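Siderophore biosynthesis lipase/esterase, putative (Aspergillus fumigatus, PDB 6GUP) hydrolyses the ester bonds of the siderophore fusarinine C, yielding fusarinine and releasing iron, but does not cleave triacetylfusarinine C. Local coordinates at residues T52-D57 and V118-S123; D57-L62 and W67-L72; R169-W174 and V222-T227; L235-P240 and S247-F252. One frame throughout, in Å; residues are numbered along the deposited sequence.

Contact 1 of 4, residues T52-D57 and V118-S123; sequences TSYLAD and VLMGHS
Tyr54, the N-cap residue of helix 55-61, meets Met120 and His122 near the C-terminal end of strand 117-122 in a buried, mostly van der Waals contact. It lies in the alpha/beta-hydrolase core, where the strand runs into a GxSxG sequence (Gly121, Ser123, Gly125) whose geometry fits a nucleophile elbow. Thr52 to Leu55 form a type II' beta turn that brings Ser53 and Tyr54 to the strand. In that turn Thr52 O accepts two donors from opposite faces of its plane: Leu55 N, and Ser53 OG at 2.7 Å, the hydroxyl standing above the carbonyl plane.

The tyrosine does most of the touching with its phenol end. Met120, CG anti to its backbone N (chi1 -176°) and extended beyond, comes from the opposite direction and sets its methyl CE 3.4 Å from Tyr54 OH and 3.9 Å from Tyr54 CE1. An unbranched thioether suits this place, being long enough to reach the phenol with an apolar end. His122 slides past the phenol the other way, and the two ring planes are inclined at 76° with centroids 5.7 Å apart, neither stacked nor edge-to-face. The imidazole also passes the loop: His122 CE1 lies 4.0 Å from Ser53 OG.

Tyr54 OH and His122 ND1 are 3.5 Å apart and not bonded to each other; each is hydrogen-bonded to Gln163 OE1. One amide oxygen thus serves two buried polar groups and probably fixes the phenol and the imidazole of His122, the residue before Ser123. Ser123 OG is hydrogen-bonded to His327 NE2, consistent with a Ser-His-Asp triad completed by Asp286.

Contact 2 of 4, residues D57-L62 and W67-L72; sequences DLAHAL and WSLFTL
Leu58, Ala59 and Leu62 of helix 55-61 and its end pack on Leu69 and Trp67 of strand 67-72, within a beta-alpha-beta unit in which the helix joins strand 37-42 to strand 67-72. The contact is the helix-on-sheet packing of an alpha/beta-hydrolase, with no hydrogen bond between the two segments.

Apolar contacts do the joining, and Leu69 receives three of them on different atoms. Its CD1 meets Leu58 CD2 at 4.1 Å, its CD2 meets Ala59 CB at the same separation, and Leu62 CD1 rests on its CB at 4.0 Å. Leu69 holds CG opposite its backbone N (chi1 178°), which carries the fork out from the strand to the helix; Leu58 and Leu62 each cross it at about a right angle. A branched leucine can divide its methyls between two helical neighbours, while the small Ala59 lets the helix come close, with CA atoms 6.4 Å apart for Ala59 and Leu69. Leu58 also touches Val345 of helix 335-353.

Trp67 touches the helix end with CB, which lies 4.2 Å from Leu62 CD2, while its indole leads away to Leu349 and Val353 of helix 335-353.

The polar part is confined to the backbone at that end. Leu62 O and Trp67 O are both acceptors and cannot bond each other; Thr65 OG1 serves Leu62 O, and Lys35 NZ makes weak bonds to both oxygens, which lie 3.4 Å apart.

Contact 3 of 4, residues R169-W174 and V222-T227; sequences REAIQW and VYPAHT
Ile172 on helix 168-178 packs against Val222 and Tyr223, on the chain leading from helix 216-222 to helix 231-238. The contact joins helices of the region inserted between strands 159-163 and 278-283 of the alpha/beta-hydrolase sheet. After Val222 the chain makes a type I beta turn from Tyr223 to His226, closed by His226 N on Tyr223 O.

From CB, Ile172 splits into two branches that take different partners. The short one, CG2, lies anti to the backbone N and abuts Val222 CG2 at 3.6 Å, a close methyl-to-methyl meeting. The longer one leaves through CG1, which passes 3.8 Å from Val222 O, and with chi2 at 167° it runs on extended to CD1. That tip reaches Tyr223 CD1 at 4.2 Å, oblique to the ring. A beta-branched residue suits this position because its two branches can pack on the valine and the tyrosine at once. Phe192 of helix 185-205 touches both Ile172 and Val222, and Leu237 of helix 231-238 touches Ile172 and Tyr223, so the isoleucine sits among several helices.

Val222 O is buried here without a polar partner in the model, and Ile172 CG1 is an apolar neighbour that cannot satisfy it.

One residue earlier, Ala171 faces Pro224. The small methyl and the compact proline ring keep helix and turn close: the CA atoms of Ala171 and Pro224 are 7.6 Å apart. Pro224 also touches Val175. Tyr223 has Ala225 CB above one face of its ring, and Thr227 O lies in plane at the ring edge. At the outer side of the contact, Ala171 CB stands 4.5 Å from Pro224 CG.

Contact 4 of 4, residues L235-P240 and S247-F252; sequences LSLTSP and SEDDLF
Ser236, near the end of helix 231-238, points its hydroxyl at Ser247 in the following loop, and the two form a weak hydrogen bond, Ser247 OG giving to Ser236 OG at 3.1 Å. With OG opposite its own backbone N (chi1 -169°), Ser236 reaches out from the helix toward the loop. Ser247 takes a different rotamer, its OG set between backbone N and carbonyl carbon (chi1 71°), where it can face Ser236 and also accept a weak bond from Asp250 N at 3.4 Å. Small hydroxyl side chains suit this close approach of helix and loop, in which the CA atoms of Ser236 and Ser247 are 6.2 Å apart.

Asp249 and Leu237 both carry CG anti to the carbonyl carbon, and their side chains pass at a slant, so that Asp249 OD2 comes to 3.7 Å from Leu237 CD2. This is packing alone. The same oxygen makes a salt bridge with Arg233 NH1, one turn before Leu237 on the helix, while Leu237 turns to Ile172.

With one weak serine bond between helix and loop, the ion pair of Asp249 with Arg233 probably contributes more to tying this loop to its helix.

Contacts 1 and 2 pack helix 55-61 and the turn before it on the central sheet and share Asp57; they touch through Leu55 on Leu69 and Thr71, and through Val118 on Trp67. Contacts 3 and 4 lie in the inserted helical region, about 11 Å apart between centres, and meet where Leu237 packs on Ile172 and Tyr223. Contacts 2 and 4 are about 32 Å apart between centres, on opposite sides of the chain's centre. Contacts 1, 2 and 3 are buried, while contact 4 is only partly buried. Chemistry follows place: contacts 2 and 3 are apolar, contact 1 adds polar groups beside the probable nucleophile, and contact 4 alone has a hydrogen bond between its segments.

Contact 1 of 4, residues T52-D57 and V118-S123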
# COMPACT_ATOMS: atom_id res chain seq x y z
N THR A 52 5.83 -8.91 7.71
CA THR A 52 6.84 -9.97 7.76
C THR A 52 6.47 -10.96 8.86
O THR A 52 5.67 -11.86 8.62
CB THR A 52 8.26 -9.40 7.94
OG1 THR A 52 8.26 -8.40 8.96
CG2 THR A 52 8.76 -8.81 6.64
N SER A 53 7.02 -10.79 10.06
CA SER A 53 6.73 -11.66 11.21
C SER A 53 6.92 -13.17 10.93
O SER A 53 8.04 -13.61 10.63
CB SER A 53 5.34 -11.34 11.79
OG SER A 53 4.30 -11.70 10.90
N TYR A 54 5.83 -13.94 10.98
CA TYR A 54 5.85 -15.41 10.84
C TYR A 54 5.27 -15.85 9.49
O TYR A 54 5.05 -17.04 9.26
CB TYR A 54 5.07 -16.07 11.98
CG TYR A 54 3.69 -15.48 12.21
CD1 TYR A 54 2.60 -15.83 11.41
CD2 TYR A 54 3.49 -14.53 13.21
CE1 TYR A 54 1.35 -15.27 11.62
CE2 TYR A 54 2.24 -13.96 13.42
CZ TYR A 54 1.18 -14.33 12.62
OH TYR A 54 -0.06 -13.77 12.84
N LEU A 55 5.05 -14.89 8.59
CA LEU A 55 4.26 -15.13 7.38
C LEU A 55 4.98 -16.04 6.39
O LEU A 55 4.35 -16.87 5.73
CB LEU A 55 3.88 -13.79 6.72
CG LEU A 55 2.48 -13.59 6.12
CD1 LEU A 55 1.38 -14.28 6.93
CD2 LEU A 55 2.20 -12.10 6.02
N ALA A 56 6.30 -15.88 6.29
CA ALA A 56 7.13 -16.74 5.46
C ALA A 56 7.11 -18.19 5.94
O ALA A 56 6.97 -19.11 5.13
CB ALA A 56 8.57 -16.23 5.42
N ASP A 57 7.25 -18.39 7.25
CA ASP A 57 7.19 -19.72 7.86
C ASP A 57 5.81 -20.37 7.70
O ASP A 57 5.72 -21.58 7.51
CB ASP A 57 7.56 -19.66 9.35
CG ASP A 57 9.03 -19.28 9.59
OD1 ASP A 57 9.82 -19.24 8.62
OD2 ASP A 57 9.39 -19.03 10.76
N VAL A 118 -10.99 -18.91 5.74
CA VAL A 118 -10.64 -18.51 7.10
C VAL A 118 -10.04 -17.11 7.04
O VAL A 118 -9.17 -16.85 6.20
CB VAL A 118 -9.64 -19.49 7.73
CG1 VAL A 118 -9.20 -19.02 9.12
CG2 VAL A 118 -10.25 -20.89 7.81
N LEU A 119 -10.49 -16.22 7.92
CA LEU A 119 -9.95 -14.87 8.02
C LEU A 119 -9.06 -14.78 9.25
O LEU A 119 -9.52 -15.00 10.37
CB LEU A 119 -11.09 -13.85 8.12
CG LEU A 119 -10.71 -12.37 8.00
CD1 LEU A 119 -10.23 -12.04 6.59
CD2 LEU A 119 -11.88 -11.49 8.39
N MET A 120 -7.78 -14.48 9.03
CA MET A 120 -6.81 -14.33 10.12
C MET A 120 -6.40 -12.87 10.26
O MET A 120 -6.07 -12.22 9.27
CB MET A 120 -5.58 -15.19 9.85
CG MET A 120 -4.56 -15.17 10.98
SD MET A 120 -3.39 -16.54 10.88
CE MET A 120 -2.41 -16.23 12.34
N GLY A 121 -6.44 -12.37 11.49
CA GLY A 121 -6.01 -11.01 11.82
C GLY A 121 -4.72 -11.03 12.61
O GLY A 121 -4.56 -11.85 13.53
N HIS A 122 -3.79 -10.14 12.26
CA HIS A 122 -2.50 -10.01 12.93
C HIS A 122 -2.39 -8.60 13.49
O HIS A 122 -2.61 -7.63 12.77
CB HIS A 122 -1.37 -10.30 11.93
CG HIS A 122 -0.04 -9.72 12.32
ND1 HIS A 122 0.82 -10.36 13.18
CD2 HIS A 122 0.58 -8.58 11.93
CE1 HIS A 122 1.92 -9.63 13.32
NE2 HIS A 122 1.79 -8.54 12.58
N SER A 123 -2.06 -8.51 14.78
CA SER A 123 -1.97 -7.24 15.50
C SER A 123 -3.30 -6.46 15.38
O SER A 123 -4.35 -7.01 15.73
CB SER A 123 -0.74 -6.44 15.03
OG SER A 123 -0.63 -5.22 15.74

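Contact 2 of 4, residues D57-L62 and W67-L72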
# COMPACT_ATOMS: atom_id res chain seq x y z
N ASP A 57 7.25 -18.39 7.25
CA ASP A 57 7.19 -19.72 7.86
C ASP A 57 5.81 -20.37 7.70
O ASP A 57 5.72 -21.58 7.51
CB ASP A 57 7.56 -19.66 9.35
CG ASP A 57 9.03 -19.28 9.59
OD1 ASP A 57 9.82 -19.24 8.62
OD2 ASP A 57 9.39 -19.03 10.76
N LEU A 58 4.75 -19.56 7.79
CA LEU A 58 3.38 -20.04 7.58
C LEU A 58 3.17 -20.50 6.14
O LEU A 58 2.62 -21.58 5.90
CB LEU A 58 2.36 -18.95 7.95
CG LEU A 58 0.87 -19.26 7.79
CD1 LEU A 58 0.46 -20.53 8.52
CD2 LEU A 58 0.04 -18.08 8.26
N ALA A 59 3.61 -19.68 5.18
CA ALA A 59 3.54 -20.04 3.75
C ALA A 59 4.33 -21.31 3.43
O ALA A 59 3.86 -22.16 2.67
CB ALA A 59 4.04 -18.88 2.89
N HIS A 60 5.52 -21.44 4.03
CA HIS A 60 6.34 -22.65 3.90
C HIS A 60 5.64 -23.89 4.47
O HIS A 60 5.71 -24.97 3.87
CB HIS A 60 7.70 -22.45 4.59
CG HIS A 60 8.62 -23.62 4.47
ND1 HIS A 60 8.97 -24.18 3.26
CD2 HIS A 60 9.28 -24.34 5.41
CE1 HIS A 60 9.80 -25.19 3.46
NE2 HIS A 60 10.00 -25.31 4.76
N ALA A 61 4.97 -23.73 5.61
CA ALA A 61 4.23 -24.83 6.25
C ALA A 61 2.96 -25.23 5.50
O ALA A 61 2.56 -26.40 5.55
CB ALA A 61 3.90 -24.46 7.69
N LEU A 62 2.31 -24.28 4.83
CA LEU A 62 1.10 -24.55 4.04
C LEU A 62 1.35 -25.11 2.63
O LEU A 62 0.39 -25.41 1.92
CB LEU A 62 0.23 -23.28 3.95
CG LEU A 62 -0.33 -22.69 5.25
CD1 LEU A 62 -0.98 -21.34 4.98
CD2 LEU A 62 -1.32 -23.63 5.92
N TRP A 67 -4.49 -25.67 1.62
CA TRP A 67 -4.73 -24.25 1.88
C TRP A 67 -3.67 -23.40 1.18
O TRP A 67 -2.48 -23.74 1.23
CB TRP A 67 -4.66 -23.96 3.38
CG TRP A 67 -5.70 -24.66 4.18
CD1 TRP A 67 -5.66 -25.94 4.65
CD2 TRP A 67 -6.95 -24.12 4.60
NE1 TRP A 67 -6.81 -26.23 5.34
CE2 TRP A 67 -7.62 -25.13 5.33
CE3 TRP A 67 -7.58 -22.87 4.44
CZ2 TRP A 67 -8.89 -24.93 5.89
CZ3 TRP A 67 -8.84 -22.68 5.00
CH2 TRP A 67 -9.48 -23.71 5.72
N SER A 68 -4.10 -22.31 0.55
CA SER A 68 -3.18 -21.28 0.04
C SER A 68 -3.38 -19.99 0.84
O SER A 68 -4.51 -19.63 1.19
CB SER A 68 -3.39 -21.03 -1.45
OG SER A 68 -4.58 -20.33 -1.71
N LEU A 69 -2.27 -19.32 1.13
CA LEU A 69 -2.27 -18.11 1.96
C LEU A 69 -2.44 -16.87 1.08
O LEU A 69 -1.77 -16.74 0.05
CB LEU A 69 -0.95 -18.02 2.73
CG LEU A 69 -0.69 -16.80 3.63
CD1 LEU A 69 -1.69 -16.73 4.77
CD2 LEU A 69 0.73 -16.85 4.16
N PHE A 70 -3.33 -15.97 1.49
CA PHE A 70 -3.51 -14.66 0.86
C PHE A 70 -3.21 -13.55 1.86
O PHE A 70 -3.52 -13.67 3.05
CB PHE A 70 -4.94 -14.46 0.38
CG PHE A 70 -5.32 -15.30 -0.81
CD1 PHE A 70 -5.67 -16.63 -0.65
CD2 PHE A 70 -5.36 -14.74 -2.08
CE1 PHE A 70 -6.03 -17.40 -1.74
CE2 PHE A 70 -5.73 -15.51 -3.18
CZ PHE A 70 -6.06 -16.84 -3.01
N THR A 71 -2.61 -12.47 1.36
CA THR A 71 -2.53 -11.19 2.08
C THR A 71 -3.12 -10.14 1.15
O THR A 71 -3.25 -10.39 -0.05
CB THR A 71 -1.08 -10.82 2.43
OG1 THR A 71 -0.28 -10.79 1.24
CG2 THR A 71 -0.49 -11.83 3.41
N LEU A 72 -3.48 -8.97 1.68
CA LEU A 72 -4.14 -7.94 0.86
C LEU A 72 -3.86 -6.51 1.26
O LEU A 72 -3.40 -6.23 2.38
CB LEU A 72 -5.67 -8.18 0.83
CG LEU A 72 -6.54 -7.60 1.95
CD1 LEU A 72 -8.01 -7.88 1.67
CD2 LEU A 72 -6.14 -8.16 3.31

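Contact 3 of 4, residues R169-W174 and V222-T227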
# COMPACT_ATOMS: atom_id res chain seq x y z
N ARG A 169 -4.72 1.63 23.07
CA ARG A 169 -4.90 2.49 24.25
C ARG A 169 -4.07 2.00 25.43
O ARG A 169 -3.32 2.78 26.03
CB ARG A 169 -6.39 2.57 24.63
CG ARG A 169 -6.64 3.03 26.06
CD ARG A 169 -8.11 3.13 26.40
NE ARG A 169 -8.26 3.32 27.84
CZ ARG A 169 -8.49 2.37 28.74
NH1 ARG A 169 -8.59 2.71 30.03
NH2 ARG A 169 -8.67 1.09 28.40
N GLU A 170 -4.20 0.72 25.76
CA GLU A 170 -3.45 0.13 26.87
C GLU A 170 -1.95 -0.04 26.56
O GLU A 170 -1.14 -0.03 27.48
CB GLU A 170 -4.06 -1.21 27.31
CG GLU A 170 -5.33 -1.03 28.12
CD GLU A 170 -5.82 -2.32 28.74
OE1 GLU A 170 -5.83 -3.36 28.05
OE2 GLU A 170 -6.23 -2.29 29.92
N ALA A 171 -1.61 -0.19 25.29
CA ALA A 171 -0.20 -0.20 24.87
C ALA A 171 0.48 1.15 25.11
O ALA A 171 1.64 1.19 25.52
CB ALA A 171 -0.07 -0.60 23.40
N ILE A 172 -0.24 2.24 24.86
CA ILE A 172 0.27 3.60 25.12
C ILE A 172 0.42 3.85 26.63
O ILE A 172 1.42 4.44 27.05
CB ILE A 172 -0.60 4.68 24.44
CG1 ILE A 172 -0.47 4.57 22.91
CG2 ILE A 172 -0.19 6.08 24.88
CD1 ILE A 172 -1.48 5.36 22.12
N GLN A 173 -0.55 3.40 27.42
CA GLN A 173 -0.46 3.45 28.89
C GLN A 173 0.80 2.75 29.42
O GLN A 173 1.43 3.23 30.36
CB GLN A 173 -1.70 2.80 29.53
CG GLN A 173 -2.98 3.62 29.40
CD GLN A 173 -4.22 2.87 29.89
OE1 GLN A 173 -4.12 1.81 30.51
NE2 GLN A 173 -5.39 3.43 29.61
N TRP A 174 1.14 1.62 28.80
CA TRP A 174 2.33 0.84 29.14
C TRP A 174 3.63 1.52 28.68
O TRP A 174 4.65 1.44 29.37
CB TRP A 174 2.20 -0.55 28.53
CG TRP A 174 3.23 -1.57 28.93
CD1 TRP A 174 3.93 -2.37 28.08
CD2 TRP A 174 3.66 -1.92 30.25
NE1 TRP A 174 4.77 -3.20 28.79
CE2 TRP A 174 4.62 -2.94 30.12
CE3 TRP A 174 3.31 -1.47 31.54
CZ2 TRP A 174 5.26 -3.52 31.23
CZ3 TRP A 174 3.95 -2.05 32.64
CH2 TRP A 174 4.91 -3.06 32.48
N VAL A 222 5.74 7.62 21.18
CA VAL A 222 4.68 7.06 22.02
C VAL A 222 3.89 5.92 21.37
O VAL A 222 3.24 5.16 22.08
CB VAL A 222 3.72 8.17 22.53
CG1 VAL A 222 2.88 8.78 21.41
CG2 VAL A 222 2.83 7.63 23.65
N TYR A 223 3.94 5.81 20.04
CA TYR A 223 3.13 4.82 19.33
C TYR A 223 3.96 3.65 18.79
O TYR A 223 4.70 3.81 17.82
CB TYR A 223 2.31 5.50 18.23
CG TYR A 223 1.13 4.69 17.72
CD1 TYR A 223 0.35 3.91 18.59
CD2 TYR A 223 0.76 4.73 16.38
CE1 TYR A 223 -0.74 3.18 18.12
CE2 TYR A 223 -0.33 4.01 15.91
CZ TYR A 223 -1.07 3.23 16.78
OH TYR A 223 -2.14 2.52 16.31
N PRO A 224 3.85 2.46 19.43
CA PRO A 224 4.54 1.21 19.04
C PRO A 224 4.35 0.79 17.58
O PRO A 224 5.29 0.28 16.97
CB PRO A 224 3.90 0.16 19.95
CG PRO A 224 3.51 0.91 21.16
CD PRO A 224 3.11 2.27 20.70
N ALA A 225 3.14 0.99 17.05
CA ALA A 225 2.84 0.70 15.65
C ALA A 225 3.69 1.53 14.68
O ALA A 225 4.00 1.07 13.58
CB ALA A 225 1.36 0.90 15.36
N HIS A 226 4.06 2.75 15.09
CA HIS A 226 4.97 3.62 14.33
C HIS A 226 4.39 4.00 12.96
O HIS A 226 5.11 4.08 11.96
CB HIS A 226 6.35 2.96 14.20
CG HIS A 226 7.47 3.92 13.93
ND1 HIS A 226 7.45 4.82 12.88
CD2 HIS A 226 8.66 4.10 14.55
CE1 HIS A 226 8.57 5.52 12.88
NE2 HIS A 226 9.32 5.10 13.88
N THR A 227 3.08 4.24 12.93
CA THR A 227 2.37 4.66 11.72
C THR A 227 1.95 6.12 11.93
O THR A 227 1.76 6.54 13.08
CB THR A 227 1.16 3.73 11.41
OG1 THR A 227 0.49 4.15 10.22
CG2 THR A 227 0.15 3.68 12.54

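Contact 4 of 4, residues L235-P240 and S247-F252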
# COMPACT_ATOMS: atom_id res chain seq x y z
N LEU A 235 -6.64 11.20 19.11
CA LEU A 235 -7.60 11.45 20.20
C LEU A 235 -8.39 10.22 20.61
O LEU A 235 -8.68 10.03 21.79
CB LEU A 235 -8.58 12.58 19.86
CG LEU A 235 -8.11 14.02 20.06
CD1 LEU A 235 -9.28 14.96 19.81
CD2 LEU A 235 -7.52 14.25 21.44
N SER A 236 -8.76 9.41 19.62
CA SER A 236 -9.41 8.12 19.87
C SER A 236 -8.58 7.23 20.79
O SER A 236 -9.13 6.57 21.68
CB SER A 236 -9.65 7.40 18.54
OG SER A 236 -10.49 6.27 18.71
N LEU A 237 -7.26 7.22 20.59
CA LEU A 237 -6.35 6.36 21.33
C LEU A 237 -6.03 6.84 22.76
O LEU A 237 -5.69 6.01 23.61
CB LEU A 237 -5.06 6.13 20.53
CG LEU A 237 -5.21 5.69 19.06
CD1 LEU A 237 -3.88 5.28 18.45
CD2 LEU A 237 -6.24 4.58 18.90
N THR A 238 -6.14 8.15 23.02
CA THR A 238 -5.74 8.72 24.32
C THR A 238 -6.86 9.28 25.21
O THR A 238 -6.67 9.37 26.42
CB THR A 238 -4.71 9.85 24.14
OG1 THR A 238 -5.29 10.92 23.38
CG2 THR A 238 -3.50 9.33 23.41
N SER A 239 -7.99 9.67 24.63
CA SER A 239 -9.11 10.21 25.41
C SER A 239 -9.68 9.14 26.34
O SER A 239 -9.50 7.95 26.08
CB SER A 239 -10.22 10.77 24.51
OG SER A 239 -9.83 12.01 23.95
N PRO A 240 -10.35 9.55 27.44
CA PRO A 240 -10.82 8.53 28.36
C PRO A 240 -11.89 7.66 27.73
O PRO A 240 -12.90 8.18 27.23
CB PRO A 240 -11.40 9.34 29.54
CG PRO A 240 -11.11 10.77 29.26
CD PRO A 240 -10.87 10.88 27.79
N SER A 247 -14.20 3.67 22.06
CA SER A 247 -14.08 4.04 20.64
C SER A 247 -14.13 2.82 19.72
O SER A 247 -14.14 1.68 20.18
CB SER A 247 -12.77 4.82 20.41
OG SER A 247 -11.63 3.97 20.52
N GLU A 248 -14.16 3.09 18.41
CA GLU A 248 -14.19 2.04 17.38
C GLU A 248 -12.99 1.10 17.46
O GLU A 248 -13.14 -0.12 17.33
CB GLU A 248 -14.24 2.69 15.98
CG GLU A 248 -14.20 1.72 14.81
CD GLU A 248 -14.17 2.42 13.47
OE1 GLU A 248 -13.16 3.09 13.17
OE2 GLU A 248 -15.15 2.29 12.71
N ASP A 249 -11.80 1.66 17.67
CA ASP A 249 -10.56 0.89 17.76
C ASP A 249 -10.47 0.07 19.04
O ASP A 249 -9.92 -1.03 19.03
CB ASP A 249 -9.34 1.82 17.68
CG ASP A 249 -9.26 2.58 16.37
OD1 ASP A 249 -9.61 2.01 15.32
OD2 ASP A 249 -8.83 3.75 16.39
N ASP A 250 -11.00 0.61 20.14
CA ASP A 250 -10.83 0.02 21.46
C ASP A 250 -11.76 -1.18 21.68
O ASP A 250 -12.76 -1.11 22.41
CB ASP A 250 -11.04 1.11 22.54
CG ASP A 250 -10.57 0.67 23.92
OD1 ASP A 250 -9.72 -0.24 24.01
OD2 ASP A 250 -11.05 1.25 24.91
N LEU A 251 -11.41 -2.29 21.03
CA LEU A 251 -12.15 -3.55 21.13
C LEU A 251 -11.54 -4.50 22.17
O LEU A 251 -12.26 -5.33 22.73
CB LEU A 251 -12.18 -4.25 19.77
CG LEU A 251 -12.90 -3.53 18.63
CD1 LEU A 251 -12.56 -4.15 17.28
CD2 LEU A 251 -14.41 -3.54 18.85
N PHE A 252 -10.24 -4.37 22.43
CA PHE A 252 -9.47 -5.37 23.18
C PHE A 252 -8.91 -4.90 24.53
O PHE A 252 -8.03 -5.56 25.09
CB PHE A 252 -8.34 -5.90 22.29
CG PHE A 252 -8.79 -6.38 20.94
CD1 PHE A 252 -9.77 -7.37 20.84
CD2 PHE A 252 -8.25 -5.86 19.77
CE1 PHE A 252 -10.20 -7.82 19.60
CE2 PHE A 252 -8.68 -6.31 18.52
CZ PHE A 252 -9.65 -7.29 18.44